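Flagellar regulatory protein C (Vibrio cholerae, PDB 4QHS) probably hydrolyses ATP as a heptameric AAA+ activator of sigma-54-dependent transcription, probably of flagellar genes. Local coordinates at residues V41-P46 against L154-R159; A29-V34 against F181-P186; L212-I217 against L247-H252. All coordinates share one frame; numbering follows the deposited sequence.

Contact 1. Residues V41-P46 against L154-R159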
loop_
_atom_site.group_PDB
_atom_site.type_symbol
_atom_site.label_atom_id
_atom_site.label_comp_id
_atom_site.label_asym_id
_atom_site.label_seq_id
_atom_site.Cartn_x
_atom_site.Cartn_y
_atom_site.Cartn_z
ATOM N N VAL A 41 -16.798 26.929 29.550
ATOM C CA VAL A 41 -16.599 26.112 30.743
ATOM C C VAL A 41 -16.171 24.695 30.382
ATOM O O VAL A 41 -16.862 23.999 29.621
ATOM C CB VAL A 41 -17.873 26.011 31.596
ATOM C CG1 VAL A 41 -17.594 25.127 32.794
ATOM C CG2 VAL A 41 -18.367 27.390 32.007
ATOM N N MET A 42 -15.035 24.280 30.919
ATOM C CA MET A 42 -14.537 22.922 30.736
ATOM C C MET A 42 -14.818 22.083 31.986
ATOM O O MET A 42 -14.370 22.428 33.073
ATOM C CB MET A 42 -13.036 22.934 30.446
ATOM C CG MET A 42 -12.442 21.542 30.267
ATOM S SD MET A 42 -13.012 20.697 28.779
ATOM C CE MET A 42 -12.481 21.902 27.563
ATOM N N ILE A 43 -15.563 20.995 31.835
ATOM C CA ILE A 43 -15.819 20.108 32.964
ATOM C C ILE A 43 -14.987 18.831 32.866
ATOM O O ILE A 43 -15.214 17.966 31.982
ATOM C CB ILE A 43 -17.304 19.721 33.069
ATOM C CG1 ILE A 43 -18.200 20.952 32.892
ATOM C CG2 ILE A 43 -17.566 19.023 34.402
ATOM C CD1 ILE A 43 -19.665 20.607 32.795
ATOM N N LEU A 44 -14.014 18.740 33.771
ATOM C CA LEU A 44 -13.077 17.622 33.845
ATOM C C LEU A 44 -13.595 16.560 34.815
ATOM O O LEU A 44 -14.540 16.803 35.573
ATOM C CB LEU A 44 -11.692 18.127 34.271
ATOM C CG LEU A 44 -11.184 19.272 33.385
ATOM C CD1 LEU A 44 -9.902 19.906 33.917
ATOM C CD2 LEU A 44 -10.987 18.781 31.962
ATOM N N GLY A 45 -12.979 15.385 34.795
ATOM C CA GLY A 45 -13.396 14.305 35.675
ATOM C C GLY A 45 -13.681 13.052 34.881
ATOM O O GLY A 45 -13.740 13.085 33.650
ATOM N N PRO A 46 -13.860 11.925 35.572
ATOM C CA PRO A 46 -14.104 10.700 34.803
ATOM C C PRO A 46 -15.433 10.742 34.047
ATOM O O PRO A 46 -16.328 11.508 34.404
ATOM C CB PRO A 46 -14.104 9.601 35.876
ATOM C CG PRO A 46 -14.357 10.330 37.189
ATOM C CD PRO A 46 -13.713 11.673 37.016
ATOM N N LEU A 154 -20.095 24.956 26.505
ATOM C CA LEU A 154 -19.669 24.093 27.583
ATOM C C LEU A 154 -18.978 22.902 26.941
ATOM O O LEU A 154 -19.397 22.453 25.872
ATOM C CB LEU A 154 -20.852 23.636 28.451
ATOM C CG LEU A 154 -21.847 24.663 28.999
ATOM C CD1 LEU A 154 -22.903 23.949 29.803
ATOM C CD2 LEU A 154 -21.178 25.713 29.842
ATOM N N ALA A 155 -17.923 22.410 27.582
ATOM C CA ALA A 155 -17.231 21.203 27.131
ATOM C C ALA A 155 -16.902 20.281 28.295
ATOM O O ALA A 155 -16.845 20.721 29.442
ATOM C CB ALA A 155 -15.963 21.559 26.396
ATOM N N THR A 156 -16.673 19.005 27.983
ATOM C CA THR A 156 -16.135 18.048 28.943
ATOM C C THR A 156 -15.010 17.223 28.347
ATOM O O THR A 156 -14.944 17.004 27.136
ATOM C CB THR A 156 -17.197 17.052 29.452
ATOM O OG1 THR A 156 -17.453 16.080 28.435
ATOM C CG2 THR A 156 -18.499 17.773 29.815
ATOM N N SER A 157 -14.181 16.719 29.227
ATOM C CA SER A 157 -13.079 15.890 28.879
ATOM C C SER A 157 -12.785 14.965 30.017
ATOM O O SER A 157 -12.734 15.371 31.137
ATOM C CB SER A 157 -11.871 16.739 28.610
ATOM O OG SER A 157 -10.900 15.972 28.002
ATOM N N ASN A 158 -12.606 13.701 29.731
ATOM C CA ASN A 158 -12.236 12.799 30.777
ATOM C C ASN A 158 -10.737 12.602 30.848
ATOM O O ASN A 158 -10.256 11.726 31.498
ATOM C CB ASN A 158 -13.000 11.501 30.677
ATOM C CG ASN A 158 -12.530 10.628 29.570
ATOM O OD1 ASN A 158 -11.560 10.890 28.927
ATOM N ND2 ASN A 158 -13.228 9.578 29.355
ATOM N N ARG A 159 -9.998 13.465 30.194
ATOM C CA ARG A 159 -8.572 13.369 30.231
ATOM C C ARG A 159 -7.905 14.695 30.485
ATOM O O ARG A 159 -8.509 15.724 30.313
ATOM C CB ARG A 159 -8.052 12.737 28.956
ATOM C CG ARG A 159 -8.333 13.517 27.742
ATOM C CD ARG A 159 -8.066 12.735 26.510
ATOM N NE ARG A 159 -6.880 11.937 26.642
ATOM C CZ ARG A 159 -6.564 10.939 25.846
ATOM N NH1 ARG A 159 -7.365 10.616 24.842
ATOM N NH2 ARG A 159 -5.460 10.261 26.076
HETATM O O HOH W 1 -10.326 14.788 32.941
#
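The side chains of Val41 and Leu154 lie side by side and point the same way, within a parallel strand pair, with Val41 CB 3.8 Å from Leu154 CD2. Next to them the backbones are tightly joined. Ala155 N bonds to Val41 O at 2.8 Å. Ile43 N then reaches Ala155 O at 2.7 Å. On the face of Met42 and Ala155, Met42 CG is anti to the backbone N (chi1 179°). Two further bends fold the thioether back, and Met42 CE meets Ala155 CB at 3.7 Å. On the other face Ile43, Leu154 and Thr156 pack on helix 51-61.

The pairing slackens toward the C-terminal ends. Ser157 N to Ile43 O is longer, 3.2 Å. Beyond it a water bridges Gly45 N and Ser157 O, and Asn158 CA touches Gly45 O at 3.3 Å. This is the more open side, with Asn158 exposed.

The sequence from Gly45 to Lys51 is a Walker A P-loop, and Asp116 and Glu117 fit Walker B. Thr156 OG1 bonds to Asp116 OD1 and Glu117 N, and Asn158 ND2 to Ser47 OG, so the strand carrying them links both Walker motifs through polar bonds. With Lys51 NZ held by the carbonyls of Ile43 and Gly45, the arrangement is consistent with the nucleotide-free state.

Contact 2. Residues A29-V34 against F181-P186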
loop_
_atom_site.group_PDB
_atom_site.type_symbol
_atom_site.label_atom_id
_atom_site.label_comp_id
_atom_site.label_asym_id
_atom_site.label_seq_id
_atom_site.Cartn_x
_atom_site.Cartn_y
_atom_site.Cartn_z
ATOM N N ALA A 29 -20.952 26.049 43.752
ATOM C CA ALA A 29 -20.763 27.484 43.985
ATOM C C ALA A 29 -19.838 28.108 42.937
ATOM O O ALA A 29 -20.031 29.257 42.543
ATOM C CB ALA A 29 -20.217 27.726 45.361
ATOM N N LEU A 30 -18.830 27.364 42.487
ATOM C CA LEU A 30 -17.982 27.864 41.396
ATOM C C LEU A 30 -18.818 27.935 40.119
ATOM O O LEU A 30 -18.797 28.924 39.372
ATOM C CB LEU A 30 -16.754 26.978 41.184
ATOM C CG LEU A 30 -15.400 27.385 41.785
ATOM C CD1 LEU A 30 -15.498 28.664 42.540
ATOM C CD2 LEU A 30 -14.833 26.304 42.679
ATOM N N ALA A 31 -19.569 26.871 39.890
ATOM C CA ALA A 31 -20.442 26.808 38.739
ATOM C C ALA A 31 -21.390 28.018 38.714
ATOM O O ALA A 31 -21.497 28.700 37.690
ATOM C CB ALA A 31 -21.213 25.504 38.745
ATOM N N ASP A 32 -22.031 28.315 39.845
ATOM C CA ASP A 32 -22.943 29.460 39.922
ATOM C C ASP A 32 -22.260 30.749 39.471
ATOM O O ASP A 32 -22.872 31.587 38.797
ATOM C CB ASP A 32 -23.486 29.636 41.344
ATOM C CG ASP A 32 -24.566 28.625 41.693
ATOM O OD1 ASP A 32 -25.210 28.094 40.764
ATOM O OD2 ASP A 32 -24.775 28.372 42.902
ATOM N N LYS A 33 -21.003 30.888 39.822
ATOM C CA LYS A 33 -20.235 32.014 39.370
ATOM C C LYS A 33 -20.063 32.068 37.865
ATOM O O LYS A 33 -20.394 33.066 37.291
ATOM C CB LYS A 33 -18.887 32.087 40.064
ATOM C CG LYS A 33 -18.851 33.016 41.222
ATOM C CD LYS A 33 -17.622 32.834 42.049
ATOM C CE LYS A 33 -17.498 33.877 43.114
ATOM N NZ LYS A 33 -16.302 33.658 43.909
ATOM N N VAL A 34 -19.548 31.026 37.226
ATOM C CA VAL A 34 -19.382 31.074 35.760
ATOM C C VAL A 34 -20.692 31.258 35.055
ATOM O O VAL A 34 -20.764 31.963 34.044
ATOM C CB VAL A 34 -18.800 29.795 35.091
ATOM C CG1 VAL A 34 -17.498 30.103 34.362
ATOM C CG2 VAL A 34 -18.741 28.623 36.027
ATOM N N PHE A 181 -11.914 28.443 32.709
ATOM C CA PHE A 181 -12.584 28.109 33.940
ATOM C C PHE A 181 -12.912 26.637 34.096
ATOM O O PHE A 181 -14.025 26.222 33.967
ATOM C CB PHE A 181 -13.848 28.944 34.062
ATOM C CG PHE A 181 -14.316 29.127 35.456
ATOM C CD1 PHE A 181 -13.759 30.071 36.252
ATOM C CD2 PHE A 181 -15.331 28.366 35.961
ATOM C CE1 PHE A 181 -14.180 30.235 37.505
ATOM C CE2 PHE A 181 -15.753 28.537 37.224
ATOM C CZ PHE A 181 -15.183 29.478 37.996
ATOM N N PRO A 182 -11.916 25.844 34.395
ATOM C CA PRO A 182 -12.121 24.418 34.521
ATOM C C PRO A 182 -12.692 24.024 35.852
ATOM O O PRO A 182 -12.346 24.575 36.859
ATOM C CB PRO A 182 -10.724 23.872 34.369
ATOM C CG PRO A 182 -9.884 24.950 34.583
ATOM C CD PRO A 182 -10.526 26.129 34.100
ATOM N N LEU A 183 -13.582 23.064 35.828
ATOM C CA LEU A 183 -14.159 22.511 37.011
ATOM C C LEU A 183 -13.947 21.024 37.001
ATOM O O LEU A 183 -14.404 20.330 36.133
ATOM C CB LEU A 183 -15.634 22.836 37.074
ATOM C CG LEU A 183 -15.961 24.320 37.089
ATOM C CD1 LEU A 183 -17.392 24.526 37.092
ATOM C CD2 LEU A 183 -15.389 24.901 38.307
ATOM N N THR A 184 -13.240 20.539 37.991
ATOM C CA THR A 184 -12.936 19.148 38.052
ATOM C C THR A 184 -13.890 18.409 38.976
ATOM O O THR A 184 -13.849 18.533 40.167
ATOM C CB THR A 184 -11.490 18.920 38.446
ATOM O OG1 THR A 184 -10.634 19.521 37.487
ATOM C CG2 THR A 184 -11.207 17.466 38.489
ATOM N N TRP A 185 -14.748 17.621 38.372
ATOM C CA TRP A 185 -15.768 16.874 39.047
ATOM C C TRP A 185 -15.230 15.522 39.480
ATOM O O TRP A 185 -15.204 14.599 38.705
ATOM C CB TRP A 185 -16.894 16.683 38.063
ATOM C CG TRP A 185 -18.115 16.316 38.645
ATOM C CD1 TRP A 185 -18.689 15.110 38.594
ATOM C CD2 TRP A 185 -18.975 17.142 39.398
ATOM N NE1 TRP A 185 -19.862 15.117 39.273
ATOM C CE2 TRP A 185 -20.056 16.361 39.790
ATOM C CE3 TRP A 185 -18.929 18.467 39.799
ATOM C CZ2 TRP A 185 -21.089 16.861 40.542
ATOM C CZ3 TRP A 185 -19.946 18.953 40.545
ATOM C CH2 TRP A 185 -21.013 18.163 40.907
ATOM N N PRO A 186 -14.800 15.404 40.723
ATOM C CA PRO A 186 -14.076 14.232 41.200
ATOM C C PRO A 186 -14.808 12.899 41.107
ATOM O O PRO A 186 -15.993 12.816 40.934
ATOM C CB PRO A 186 -13.852 14.573 42.656
ATOM C CG PRO A 186 -15.046 15.339 43.023
ATOM C CD PRO A 186 -15.600 15.989 41.802
#
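The Phe181 ring is met obliquely by Val34, whose side chain comes from the opposite direction. Both methyls touch the same side bond of the ring. Val34 CG1 lies 3.2 Å from Phe181 CD2, and Val34 CG2 lies 3.2 Å from Phe181 CE2. This is tight packing, and Val34 has a nearly eclipsed chi1 of -120°, so some strain is possible. Leu30 O also approaches obliquely, 3.7 Å from Phe181 CE2, while already accepting the helical bond from Val34 N.

Two residues on, Leu183 of strand 182-184 also points toward the helix. Its CG is anti to the carbonyl carbon (chi1 -60°), and its two methyls divide between helix residues. Leu183 CD2 meets Leu30 CB at 3.8 Å, and Leu183 CD1 sits 4.2 Å from Ala31 CA. Helix segment 29-34 lies over strand 182-184, outermost in the parallel sheet of this chain, with 159° between their directions.

Ile246 of a neighbouring subunit packs on Val34 and Phe181, and Leu247 of that subunit on Leu30. No hydrogen bond crosses between the two segments. They are held by apolar contact, and the same apolar patch extends into the ring interface.

Contact 3. Residues L212-I217 against L247-H252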
loop_
_atom_site.group_PDB
_atom_site.type_symbol
_atom_site.label_atom_id
_atom_site.label_comp_id
_atom_site.label_asym_id
_atom_site.label_seq_id
_atom_site.Cartn_x
_atom_site.Cartn_y
_atom_site.Cartn_z
ATOM N N LEU A 212 -44.553 2.959 44.006
ATOM C CA LEU A 212 -44.224 3.592 45.284
ATOM C C LEU A 212 -42.722 3.494 45.585
ATOM O O LEU A 212 -42.153 2.400 45.545
ATOM C CB LEU A 212 -45.019 2.958 46.436
ATOM C CG LEU A 212 -46.256 2.062 46.252
ATOM C CD1 LEU A 212 -47.359 2.719 45.407
ATOM C CD2 LEU A 212 -45.892 0.669 45.726
ATOM N N PRO A 213 -42.081 4.637 45.905
ATOM C CA PRO A 213 -40.620 4.680 46.074
ATOM C C PRO A 213 -40.154 3.733 47.153
ATOM O O PRO A 213 -40.407 3.959 48.330
ATOM C CB PRO A 213 -40.343 6.132 46.470
ATOM C CG PRO A 213 -41.648 6.636 47.027
ATOM C CD PRO A 213 -42.721 5.918 46.257
ATOM N N VAL A 214 -39.449 2.684 46.757
ATOM C CA VAL A 214 -39.102 1.642 47.707
ATOM C C VAL A 214 -38.189 2.065 48.877
ATOM O O VAL A 214 -38.482 1.655 49.997
ATOM C CB VAL A 214 -38.465 0.417 46.979
ATOM C CG1 VAL A 214 -39.229 0.116 45.700
ATOM C CG2 VAL A 214 -37.000 0.631 46.676
ATOM N N PRO A 215 -37.156 2.930 48.649
ATOM C CA PRO A 215 -35.971 2.961 49.513
ATOM C C PRO A 215 -36.038 2.113 50.764
ATOM O O PRO A 215 -35.893 0.891 50.657
ATOM C CB PRO A 215 -35.863 4.442 49.873
ATOM C CG PRO A 215 -36.371 5.148 48.644
ATOM C CD PRO A 215 -37.135 4.136 47.801
ATOM N N SER A 216 -36.237 2.751 51.918
ATOM C CA SER A 216 -36.121 2.097 53.227
ATOM C C SER A 216 -34.947 1.105 53.240
ATOM O O SER A 216 -34.894 0.180 54.059
ATOM C CB SER A 216 -37.434 1.399 53.607
ATOM O OG SER A 216 -37.906 0.549 52.572
ATOM N N ILE A 217 -34.087 1.266 52.237
ATOM C CA ILE A 217 -32.980 0.380 52.007
ATOM C C ILE A 217 -32.112 0.249 53.241
ATOM O O ILE A 217 -31.489 1.177 53.675
ATOM C CB ILE A 217 -32.194 0.864 50.814
ATOM C CG1 ILE A 217 -30.754 0.468 50.919
ATOM C CG2 ILE A 217 -32.213 2.339 50.759
ATOM C CD1 ILE A 217 -29.882 1.613 50.722
ATOM N N LEU A 247 -33.837 -7.366 42.181
ATOM C CA LEU A 247 -33.808 -8.464 43.114
ATOM C C LEU A 247 -34.888 -8.328 44.173
ATOM O O LEU A 247 -35.234 -9.281 44.816
ATOM C CB LEU A 247 -32.428 -8.617 43.707
ATOM C CG LEU A 247 -31.405 -8.990 42.659
ATOM C CD1 LEU A 247 -30.062 -8.944 43.223
ATOM C CD2 LEU A 247 -31.672 -10.350 42.185
ATOM N N SER A 248 -35.420 -7.127 44.315
ATOM C CA SER A 248 -36.686 -6.867 44.985
ATOM C C SER A 248 -36.736 -5.532 45.704
ATOM O O SER A 248 -35.720 -4.936 45.987
ATOM C CB SER A 248 -37.077 -7.989 45.932
ATOM O OG SER A 248 -38.155 -7.576 46.738
ATOM N N GLU A 249 -37.953 -5.087 45.989
ATOM C CA GLU A 249 -38.203 -3.758 46.564
ATOM C C GLU A 249 -37.909 -3.597 48.067
ATOM O O GLU A 249 -38.327 -4.398 48.877
ATOM C CB GLU A 249 -39.617 -3.309 46.235
ATOM C CG GLU A 249 -39.821 -2.944 44.796
ATOM C CD GLU A 249 -39.533 -4.068 43.826
ATOM O OE1 GLU A 249 -39.325 -3.743 42.659
ATOM O OE2 GLU A 249 -39.523 -5.254 44.194
ATOM N N ASN A 250 -37.175 -2.553 48.426
ATOM C CA ASN A 250 -36.684 -2.379 49.789
ATOM C C ASN A 250 -35.310 -2.980 49.952
ATOM O O ASN A 250 -35.174 -4.039 50.487
ATOM C CB ASN A 250 -37.615 -3.031 50.789
ATOM C CG ASN A 250 -37.186 -2.788 52.211
ATOM O OD1 ASN A 250 -37.146 -1.660 52.669
ATOM N ND2 ASN A 250 -36.850 -3.845 52.908
ATOM N N GLY A 251 -34.296 -2.288 49.475
ATOM C CA GLY A 251 -32.994 -2.873 49.294
ATOM C C GLY A 251 -32.380 -3.506 50.513
ATOM O O GLY A 251 -32.288 -2.878 51.536
ATOM N N HIS A 252 -31.912 -4.738 50.388
ATOM C CA HIS A 252 -31.306 -5.398 51.540
ATOM C C HIS A 252 -29.846 -5.801 51.293
ATOM O O HIS A 252 -28.915 -5.238 51.882
ATOM C CB HIS A 252 -32.124 -6.629 51.902
ATOM C CG HIS A 252 -32.211 -6.880 53.370
ATOM N ND1 HIS A 252 -31.438 -7.826 54.008
ATOM C CD2 HIS A 252 -32.976 -6.306 54.329
ATOM C CE1 HIS A 252 -31.727 -7.827 55.298
ATOM N NE2 HIS A 252 -32.658 -6.915 55.518
#
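Glu249, Asn250 and Gly251 meet the 212-217 loop, beginning with Glu249 against Val214. Ahead of them, at the end of helix 233-247, Leu247 O accepts a hydrogen bond from Lys33 NZ of a neighbouring subunit, and Leu247 packs on Phe181 of that subunit. The chain leaves the helix at Ser248, where phi turns positive.

At Glu249 the aliphatic part of the side chain does the touching. Val214 CG1 lies 3.2 Å from Glu249 CG and 3.5 Å from Glu249 CB. The two side chains cross obliquely. Glu249 bends at chi2 (59°), and its carboxylate leads away from the 212-217 loop. Val214 is therefore covered by methylene groups on this side. It also rests on Ile203 and Cys207 of helix 195-208.

Asn250 follows. Asn250 N is 3.5 Å from Val214 CB, so Val214 touches both Glu249 and Asn250. Asn250 CA also makes a CH contact with Pro215 O at 3.5 Å, though the model is strained around Pro215. The amide end of Asn250 reaches toward Ser216, but its placing is doubtful and the approach is too short to name a bond.

Both segments belong to the helical lid domain of the AAA+ module. Residues 212-217 link helix 195-208 to helix 219-226. The other segment, 247-252, forms the exit from helix 233-247. Two loops of the lid thus meet at its surface, without a clear hydrogen bond between them.

Gly251 comes closest by backbone, with Gly251 CA 4.2 Å from Ile217 CA. Gly251 O receives a CH contact from Ile217 CA at 3.4 Å. Ile217 CG1 also reaches this carbonyl, 3.7 Å from Gly251 O, before the rest of the side chain leads away.

In the fold
Contacts 1 and 2 share one parallel sheet, where strands 41-44 and 182-184 are neighbours. Their centres are 11 Å apart. They join directly through two probable hydrogen bonds, Leu44 N to Leu183 O and Leu44 O to Trp185 N, both 2.9 Å. Contact 1 includes the start of the P-loop at the probable ATP site, while contact 2 packs helix 23-35 against the strand 182-184 side of the sheet. Contact 3 lies in the lid, its centre 34 Å from both others. Its nearest atoms are about 20 Å from contact 2. Across a subunit interface the lid end of contact 3 meets contact 2 of another copy.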